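Lysozyme, putative (Bacillus anthracis, PDB 2WAG) probably cleaves the beta-1,4-linked glycan strands of bacterial cell-wall peptidoglycan as a family GH25 lysozyme, with the catalytic acid groups carried on a TIM-barrel-like domain. Local coordinates at residues A[72-77]-A[102-107]; A[179-184]-A[205-210]; A[28-33]-A[61-66]. All blocks are in the same frame, centred on the assembly; numbering follows the deposited sequence. Where two conformers were deposited one is given.

Interaction 1 (A[72-77]-A[102-107]); sequences AYHFFS and PVIDVE. With SO4 (sulfate ion), chain G.
Two neighbouring parallel strands of the barrel, 69-75 and 103-106, meet along residues 72-77 and 102-107. Ala72 O accepts from Val103 N. Val103 O then accepts from His74 N at 2.9 Å, and His74 O accepts from Asp105 N at 2.8 Å. Phe76 N to Asp105 O, at 2.9 Å, closes the row. Tyr73, Phe75, Val103 and Asp105 share one face of the sheet. There the Tyr73 and Val103 CB atoms pack 3.6 Å apart. The helix 82-92 links the strands, which makes this a beta-alpha-beta unit, the repeating element of TIM barrels. His74 and Ile104 point to the other face, where helices 82-92 and 119-137 lie.

Asp105 lies toward the C-terminal side of the parallel strands, the side on which TIM barrels carry their active sites. Its CG is anti to the backbone N (chi1 178°), which sets the carboxylate beside both aromatic rings. Asp105 OD2 lies 3.7 Å from Tyr73 CE1. The Phe75 ring crosses Glu107 at about a right angle, with CZ 3.5 Å from Glu107 CG. Asp105 OD1 and Glu107 OE2 are only 2.5 Å apart. GH25 enzymes have an Asp-Glu pair of this kind in the active site, consistent with a catalytic role here. Gly2 N and Ser3 N, from the tag of the second subunit, bond to Glu107 OE2 and Tyr73 OH respectively. Ser77 OG lies 2.5 Å from O4 of a sulfate, probably from the crystallisation liquor; so short a bond is doubtful.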
# COMPACT_ATOMS: atom_id res chain seq x y z
N ALA A 72 10.07 -15.35 11.13
CA ALA A 72 9.68 -15.53 9.72
C ALA A 72 8.18 -15.59 9.60
O ALA A 72 7.49 -16.01 10.53
CB ALA A 72 10.29 -16.83 9.17
N TYR A 73 7.66 -15.17 8.44
CA TYR A 73 6.24 -15.30 8.18
C TYR A 73 5.93 -16.11 6.95
O TYR A 73 6.72 -16.19 6.00
CB TYR A 73 5.52 -13.94 8.16
CG TYR A 73 5.64 -13.04 6.95
CD1 TYR A 73 4.78 -13.18 5.85
CD2 TYR A 73 6.53 -11.96 6.96
CE1 TYR A 73 4.83 -12.26 4.80
CE2 TYR A 73 6.57 -11.03 5.92
CZ TYR A 73 5.72 -11.20 4.84
OH TYR A 73 5.71 -10.32 3.78
N HIS A 74 4.73 -16.71 6.98
CA HIS A 74 4.15 -17.42 5.88
C HIS A 74 2.98 -16.62 5.34
O HIS A 74 2.12 -16.19 6.09
CB HIS A 74 3.56 -18.74 6.37
CG HIS A 74 3.00 -19.57 5.26
ND1 HIS A 74 1.66 -19.67 4.95
CD2 HIS A 74 3.66 -20.30 4.34
CE1 HIS A 74 1.52 -20.45 3.88
NE2 HIS A 74 2.72 -20.85 3.51
N PHE A 75 2.94 -16.42 4.02
CA PHE A 75 1.80 -15.76 3.42
C PHE A 75 0.75 -16.82 3.04
O PHE A 75 0.99 -17.66 2.18
CB PHE A 75 2.23 -14.90 2.22
CG PHE A 75 1.17 -13.94 1.78
CD1 PHE A 75 1.28 -12.57 2.06
CD2 PHE A 75 0.04 -14.39 1.13
CE1 PHE A 75 0.27 -11.69 1.66
CE2 PHE A 75 -0.96 -13.53 0.74
CZ PHE A 75 -0.84 -12.17 1.00
N PHE A 76 -0.39 -16.79 3.72
CA PHE A 76 -1.42 -17.82 3.58
C PHE A 76 -2.08 -17.83 2.21
O PHE A 76 -2.35 -16.77 1.63
CB PHE A 76 -2.47 -17.57 4.67
CG PHE A 76 -3.52 -18.64 4.79
CD1 PHE A 76 -3.22 -19.90 5.31
CD2 PHE A 76 -4.83 -18.37 4.41
CE1 PHE A 76 -4.25 -20.88 5.43
CE2 PHE A 76 -5.84 -19.32 4.56
CZ PHE A 76 -5.54 -20.56 5.05
N SER A 77 -2.33 -19.03 1.70
CA SER A 77 -3.11 -19.23 0.49
C SER A 77 -4.49 -19.78 0.84
O SER A 77 -4.62 -20.68 1.68
CB SER A 77 -2.41 -20.22 -0.43
OG SER A 77 -3.29 -20.56 -1.49
N PRO A 102 6.56 -18.06 14.94
CA PRO A 102 6.15 -17.99 13.54
C PRO A 102 4.90 -17.14 13.35
O PRO A 102 4.06 -17.05 14.25
CB PRO A 102 5.82 -19.45 13.18
CG PRO A 102 5.70 -20.17 14.45
CD PRO A 102 6.31 -19.38 15.56
N VAL A 103 4.82 -16.51 12.19
CA VAL A 103 3.67 -15.73 11.81
C VAL A 103 2.97 -16.31 10.58
O VAL A 103 3.62 -16.69 9.66
CB VAL A 103 4.08 -14.30 11.47
CG1 VAL A 103 2.95 -13.48 10.89
CG2 VAL A 103 4.76 -13.62 12.65
N ILE A 104 1.63 -16.35 10.64
CA ILE A 104 0.85 -16.63 9.44
C ILE A 104 0.11 -15.34 9.07
O ILE A 104 -0.62 -14.78 9.89
CB ILE A 104 -0.15 -17.78 9.62
CG1 ILE A 104 0.54 -19.04 10.16
CG2 ILE A 104 -0.81 -18.07 8.28
CD1 ILE A 104 -0.45 -20.09 10.66
N ASP A 105 0.33 -14.90 7.82
CA ASP A 105 -0.20 -13.66 7.30
C ASP A 105 -1.46 -13.98 6.48
O ASP A 105 -1.37 -14.69 5.47
CB ASP A 105 0.92 -13.02 6.46
CG ASP A 105 0.54 -11.72 5.79
OD1 ASP A 105 -0.62 -11.57 5.32
OD2 ASP A 105 1.46 -10.88 5.68
N VAL A 106 -2.61 -13.51 6.96
CA VAL A 106 -3.92 -13.81 6.35
C VAL A 106 -4.51 -12.50 5.82
O VAL A 106 -4.88 -11.60 6.61
CB VAL A 106 -4.87 -14.44 7.37
CG1 VAL A 106 -6.19 -14.81 6.71
CG2 VAL A 106 -4.24 -15.66 8.05
N GLU A 107 -4.59 -12.38 4.50
CA GLU A 107 -5.12 -11.14 3.91
C GLU A 107 -5.52 -11.41 2.47
O GLU A 107 -5.14 -12.43 1.89
CB GLU A 107 -4.10 -9.99 3.97
CG GLU A 107 -2.85 -10.21 3.15
CD GLU A 107 -1.85 -9.11 3.40
OE1 GLU A 107 -2.06 -7.98 2.89
OE2 GLU A 107 -0.86 -9.34 4.13
S SO4 G . -1.19 -22.41 -3.62
O1 SO4 G . -1.27 -20.98 -3.86
O2 SO4 G . 0.02 -23.03 -3.07
O3 SO4 G . -1.90 -23.25 -4.60
O4 SO4 G . -2.10 -22.50 -2.45
O HOH W 1 -4.08 -14.91 2.97
O HOH W 2 -3.11 -14.44 3.12

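Interaction 2 (A[179-184]-A[205-210]); sequences KWTFWQ and VFYGNE. With 15P (polyethylene glycol (N=34)), chain M.
Val205 and Trp183 face each other as an antiparallel hydrogen-bonded pair. Trp183 N donates to Val205 O, and Val205 N to Trp183 O at 2.8 Å. Their side chains lie side by side on one face of the sheet. With CG1 anti to the carbonyl carbon (chi1 -70°), Val205 CG2 falls between the backbone N and the carbonyl carbon and touches Trp183 CE3 at 3.5 Å. The indole nitrogen of Trp183 bonds to Ser167 O.

On the other face Phe182 and Phe206 form the non-hydrogen-bonded pair. Phe206 CD1 lies over one face of the Phe182 ring, toward its rim, 3.7 Å from Phe182 CE1. The rings are oblique, with planes 53° apart. Phe40 and Phe42 also meet Phe182, each edge-to-face.

Trp180 CG stands between the backbone N and the carbonyl carbon (chi1 55°), which lays one face of the indole on Trp183 CB. Trp180 CZ3 reaches Tyr207 CA at 3.6 Å. Thr181 CG2 runs alongside the Phe206 and Tyr207 rings, 4.0 Å from Phe206 CE1. Thr181 O accepts from Tyr207 N at 2.9 Å and also lies at the edge of the Tyr207 ring, in its plane. The polyethylene glycol near Tyr207 probably comes from the crystallisation liquor.

Strand 202-206 also pairs antiparallel with strand 17-21, so this junction belongs to the closure of the curled sheet, consistent with the TIM-barrel-like fold of GH25 lysozymes.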
# COMPACT_ATOMS: atom_id res chain seq x y z
N LYS A 179 -7.13 -7.53 22.58
CA LYS A 179 -5.86 -6.81 22.62
C LYS A 179 -4.92 -7.33 21.54
O LYS A 179 -4.82 -8.54 21.31
CB LYS A 179 -5.21 -6.95 24.00
CG LYS A 179 -6.03 -6.30 25.10
CD LYS A 179 -5.27 -6.21 26.41
CE LYS A 179 -6.22 -5.92 27.57
NZ LYS A 179 -7.21 -7.03 27.72
N TRP A 180 -4.24 -6.41 20.86
CA TRP A 180 -3.24 -6.78 19.85
C TRP A 180 -1.86 -6.92 20.48
O TRP A 180 -1.57 -6.35 21.56
CB TRP A 180 -3.22 -5.78 18.68
CG TRP A 180 -3.01 -4.35 19.09
CD1 TRP A 180 -3.98 -3.44 19.37
CD2 TRP A 180 -1.76 -3.68 19.31
NE1 TRP A 180 -3.41 -2.24 19.73
CE2 TRP A 180 -2.05 -2.36 19.71
CE3 TRP A 180 -0.42 -4.06 19.20
CZ2 TRP A 180 -1.05 -1.42 20.00
CZ3 TRP A 180 0.58 -3.13 19.48
CH2 TRP A 180 0.26 -1.83 19.88
N THR A 181 -1.00 -7.68 19.80
CA THR A 181 0.38 -7.90 20.26
C THR A 181 1.40 -7.11 19.41
O THR A 181 2.37 -6.60 19.94
CB THR A 181 0.71 -9.40 20.26
OG1 THR A 181 -0.24 -10.10 21.08
CG2 THR A 181 2.14 -9.66 20.76
N PHE A 182 1.16 -7.04 18.09
CA PHE A 182 1.93 -6.17 17.20
C PHE A 182 0.97 -5.33 16.38
O PHE A 182 -0.17 -5.74 16.10
CB PHE A 182 2.82 -6.98 16.24
CG PHE A 182 3.91 -7.78 16.93
CD1 PHE A 182 5.19 -7.25 17.11
CD2 PHE A 182 3.66 -9.08 17.37
CE1 PHE A 182 6.21 -8.00 17.70
CE2 PHE A 182 4.65 -9.83 18.00
CZ PHE A 182 5.93 -9.30 18.16
N TRP A 183 1.46 -4.16 15.97
CA TRP A 183 0.68 -3.22 15.16
C TRP A 183 1.55 -2.73 14.01
O TRP A 183 2.61 -2.15 14.24
CB TRP A 183 0.26 -2.03 16.06
CG TRP A 183 -0.21 -0.78 15.36
CD1 TRP A 183 -0.82 -0.68 14.14
CD2 TRP A 183 -0.13 0.55 15.89
NE1 TRP A 183 -1.08 0.65 13.85
CE2 TRP A 183 -0.68 1.42 14.91
CE3 TRP A 183 0.33 1.09 17.10
CZ2 TRP A 183 -0.76 2.80 15.11
CZ3 TRP A 183 0.24 2.47 17.29
CH2 TRP A 183 -0.30 3.30 16.30
N GLN A 184 1.13 -3.00 12.77
CA GLN A 184 1.80 -2.45 11.58
C GLN A 184 1.21 -1.08 11.32
O GLN A 184 0.01 -0.95 10.99
CB GLN A 184 1.58 -3.36 10.38
CG GLN A 184 2.33 -2.94 9.14
CD GLN A 184 2.16 -3.97 8.09
OE1 GLN A 184 1.18 -3.95 7.38
NE2 GLN A 184 3.04 -4.94 8.06
N VAL A 205 5.07 -1.82 15.64
CA VAL A 205 5.46 -1.82 17.06
C VAL A 205 4.91 -3.05 17.78
O VAL A 205 3.87 -3.60 17.42
CB VAL A 205 5.02 -0.54 17.83
CG1 VAL A 205 5.83 0.65 17.36
CG2 VAL A 205 3.51 -0.30 17.73
N PHE A 206 5.66 -3.46 18.81
CA PHE A 206 5.19 -4.43 19.80
C PHE A 206 4.35 -3.70 20.85
O PHE A 206 4.53 -2.50 21.05
CB PHE A 206 6.47 -5.03 20.42
CG PHE A 206 6.25 -6.06 21.52
CD1 PHE A 206 5.67 -7.29 21.26
CD2 PHE A 206 6.74 -5.81 22.80
CE1 PHE A 206 5.56 -8.25 22.27
CE2 PHE A 206 6.61 -6.76 23.81
CZ PHE A 206 6.02 -7.97 23.55
N TYR A 207 3.41 -4.37 21.50
CA TYR A 207 2.55 -3.71 22.45
C TYR A 207 3.22 -3.29 23.76
O TYR A 207 2.80 -2.39 24.37
CB TYR A 207 1.38 -4.69 22.82
CG TYR A 207 1.76 -5.70 23.87
CD1 TYR A 207 1.51 -5.45 25.20
CD2 TYR A 207 2.43 -6.83 23.56
CE1 TYR A 207 1.92 -6.26 26.12
CE2 TYR A 207 2.78 -7.69 24.51
CZ TYR A 207 2.55 -7.39 25.82
OH TYR A 207 2.98 -8.29 26.76
N GLY A 208 4.24 -4.00 24.12
CA GLY A 208 4.79 -3.92 25.48
C GLY A 208 6.16 -3.28 25.63
O GLY A 208 6.57 -2.52 24.83
N ASN A 209 6.83 -3.59 26.73
CA ASN A 209 8.09 -2.93 27.06
C ASN A 209 9.28 -3.81 26.69
O ASN A 209 9.12 -4.93 26.17
CB ASN A 209 8.10 -2.48 28.53
CG ASN A 209 8.02 -3.64 29.50
OD1 ASN A 209 8.50 -4.73 29.21
ND2 ASN A 209 7.47 -3.39 30.68
N GLU A 210 10.49 -3.32 26.95
CA GLU A 210 11.69 -4.01 26.53
C GLU A 210 11.82 -5.40 27.19
O GLU A 210 12.20 -6.37 26.55
CB GLU A 210 12.91 -3.14 26.85
CG GLU A 210 14.19 -3.90 26.92
CD GLU A 210 15.04 -3.73 25.70
OE1 GLU A 210 14.61 -4.15 24.61
OE2 GLU A 210 16.16 -3.17 25.84
C1 15P M . 4.66 -10.46 27.51
C2 15P M . 4.20 -10.60 26.06
O1 15P M . 3.21 -11.65 26.09
C3 15P M . 2.14 -11.46 25.17

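Interaction 3 (A[28-33]-A[61-66]); sequences IDWREL and TNANKT
Asn62 is the first residue of segment 61-66 to meet segment 28-33. Its CB lies 3.4 Å from Trp30 CD1, and the two side chains cross at about a right angle. Arg31 has two conformers, so the approach of Arg31 NH2 to Asn62 CB, at 3.7 Å, is doubtful. Asn62 ND2 donates to a water that in turn donates to Ile28 O, so one water bridges the two segments. No direct hydrogen bond joins them.

Ala63 comes next and packs on the indole. Its CB stands 3.7 Å from the centroid of the six-membered ring of Trp30, 15° off the ring normal, a CH-pi contact. In one conformer of Ile28, CG2 lies over the opposite face. The torsion of Trp30 (chi1 -71°) places CG anti to the carbonyl carbon and turns the ring toward helix 56-64. Its NE1 bonds to Asn59 OD1 of that helix.

The contact joins two helices on the outside of the barrel, 30-34 and 56-64. Trp30 also reaches Val19, Val21 and Ala41 on strands 17-21 and 40-47. Asp29 is the N-cap of helix 30-34: its OD1 accepts from Glu32 N at 3.1 Å. In one of its two conformers Arg31 NE makes a weak salt bridge to the same oxygen.

Thr66 makes the last contact along the segment. Its CG2 touches Trp30 CB at 3.9 Å, while OG1 donates to Ala63 O at 2.7 Å. Ala63 O also accepts from Thr66 N, so two bonds grip this carbonyl.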
# COMPACT_ATOMS: atom_id res chain seq x y z
N ILE A 28 18.67 -5.53 1.75
CA ILE A 28 18.56 -4.83 3.01
C ILE A 28 19.88 -4.83 3.75
O ILE A 28 20.54 -5.87 3.87
CB ILE A 28 17.49 -5.48 3.88
CG1 ILE A 28 16.12 -5.31 3.24
CG2 ILE A 28 17.53 -4.91 5.29
CD1 ILE A 28 15.14 -6.32 3.73
N ASP A 29 20.27 -3.66 4.24
CA ASP A 29 21.44 -3.52 5.07
C ASP A 29 20.95 -3.67 6.51
O ASP A 29 20.47 -2.72 7.13
CB ASP A 29 22.08 -2.15 4.86
CG ASP A 29 23.35 -1.95 5.68
OD1 ASP A 29 23.57 -2.67 6.66
OD2 ASP A 29 24.15 -1.06 5.31
N TRP A 30 21.06 -4.89 7.04
CA TRP A 30 20.48 -5.18 8.35
C TRP A 30 21.20 -4.44 9.47
O TRP A 30 20.57 -4.01 10.43
CB TRP A 30 20.47 -6.70 8.60
CG TRP A 30 19.44 -7.36 7.73
CD1 TRP A 30 19.63 -7.99 6.53
CD2 TRP A 30 18.03 -7.36 7.97
NE1 TRP A 30 18.42 -8.41 6.02
CE2 TRP A 30 17.42 -8.04 6.89
CE3 TRP A 30 17.23 -6.86 8.99
CZ2 TRP A 30 16.04 -8.22 6.81
CZ3 TRP A 30 15.86 -7.03 8.91
CH2 TRP A 30 15.27 -7.70 7.83
N ARG A 31 22.51 -4.25 9.32
CA ARG A 31 23.24 -3.49 10.33
C ARG A 31 22.75 -2.04 10.40
O ARG A 31 22.69 -1.44 11.47
CB ARG A 31 24.75 -3.57 10.10
CG ARG A 31 25.18 -3.80 8.65
CD ARG A 31 25.20 -5.29 8.24
NE ARG A 31 24.12 -5.65 7.32
CZ ARG A 31 24.04 -6.80 6.65
NH1 ARG A 31 24.94 -7.76 6.81
NH2 ARG A 31 23.00 -7.02 5.85
N GLU A 32 22.38 -1.48 9.25
CA GLU A 32 21.86 -0.13 9.22
C GLU A 32 20.48 -0.01 9.86
O GLU A 32 20.18 0.97 10.56
CB GLU A 32 21.84 0.42 7.79
CG GLU A 32 21.76 1.93 7.75
CD GLU A 32 23.00 2.65 8.30
OE1 GLU A 32 24.05 2.03 8.52
OE2 GLU A 32 22.91 3.88 8.54
N LEU A 33 19.63 -1.03 9.66
CA LEU A 33 18.35 -1.04 10.38
C LEU A 33 18.55 -1.14 11.88
O LEU A 33 17.85 -0.48 12.67
CB LEU A 33 17.41 -2.15 9.89
CG LEU A 33 16.85 -1.99 8.47
CD1 LEU A 33 16.04 -3.23 8.06
CD2 LEU A 33 16.01 -0.72 8.35
N THR A 61 19.79 -15.12 7.29
CA THR A 61 21.18 -15.20 7.72
C THR A 61 21.66 -13.82 8.18
O THR A 61 22.25 -13.67 9.25
CB THR A 61 22.06 -15.68 6.57
OG1 THR A 61 21.66 -17.02 6.22
CG2 THR A 61 23.53 -15.66 6.99
N ASN A 62 21.41 -12.79 7.37
CA ASN A 62 22.00 -11.49 7.69
C ASN A 62 21.33 -10.85 8.90
O ASN A 62 22.01 -10.25 9.75
CB ASN A 62 21.93 -10.55 6.49
CG ASN A 62 22.85 -10.99 5.35
OD1 ASN A 62 23.75 -11.80 5.57
ND2 ASN A 62 22.62 -10.47 4.15
N ALA A 63 20.01 -10.98 9.01
CA ALA A 63 19.34 -10.36 10.14
C ALA A 63 19.77 -11.02 11.44
O ALA A 63 19.94 -10.38 12.47
CB ALA A 63 17.82 -10.42 9.98
N ASN A 64 19.99 -12.33 11.40
CA ASN A 64 20.37 -13.07 12.60
C ASN A 64 21.79 -12.77 13.06
O ASN A 64 22.14 -13.10 14.20
CB ASN A 64 20.14 -14.58 12.44
CG ASN A 64 18.69 -14.96 12.68
OD1 ASN A 64 17.94 -15.28 11.74
ND2 ASN A 64 18.27 -14.90 13.90
N LYS A 65 22.60 -12.16 12.20
CA LYS A 65 23.96 -11.72 12.62
C LYS A 65 23.90 -10.48 13.51
O LYS A 65 24.88 -10.17 14.20
CB LYS A 65 24.86 -11.45 11.42
CG LYS A 65 25.28 -12.70 10.68
CD LYS A 65 26.07 -12.39 9.42
CE LYS A 65 26.38 -13.68 8.66
NZ LYS A 65 27.40 -13.51 7.59
N THR A 66 22.79 -9.76 13.47
CA THR A 66 22.61 -8.58 14.31
C THR A 66 22.09 -8.98 15.69
O THR A 66 21.88 -10.18 15.96
CB THR A 66 21.61 -7.56 13.67
OG1 THR A 66 20.27 -8.03 13.83
CG2 THR A 66 21.93 -7.29 12.18
O HOH W 3 20.38 -8.65 3.45

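Interactions 1 and 2 lie in the same curled sheet, with centres about 18 Å apart. Both are buried, but interaction 1 pairs parallel strands and interaction 2 antiparallel ones. Interaction 1 brings acidic groups together beside aromatic rings at strand ends. Interaction 2 is mostly aromatic and aliphatic, apart from its backbone bonds. Interaction 3 is partly buried, its centre about 17 Å from the centre of the chain. It joins helices through side chains and a bridging water instead of backbone pairing. Helix 56-64 of interaction 3 is followed in the chain by strand 69-75 of interaction 1. None of the three contacts touches another.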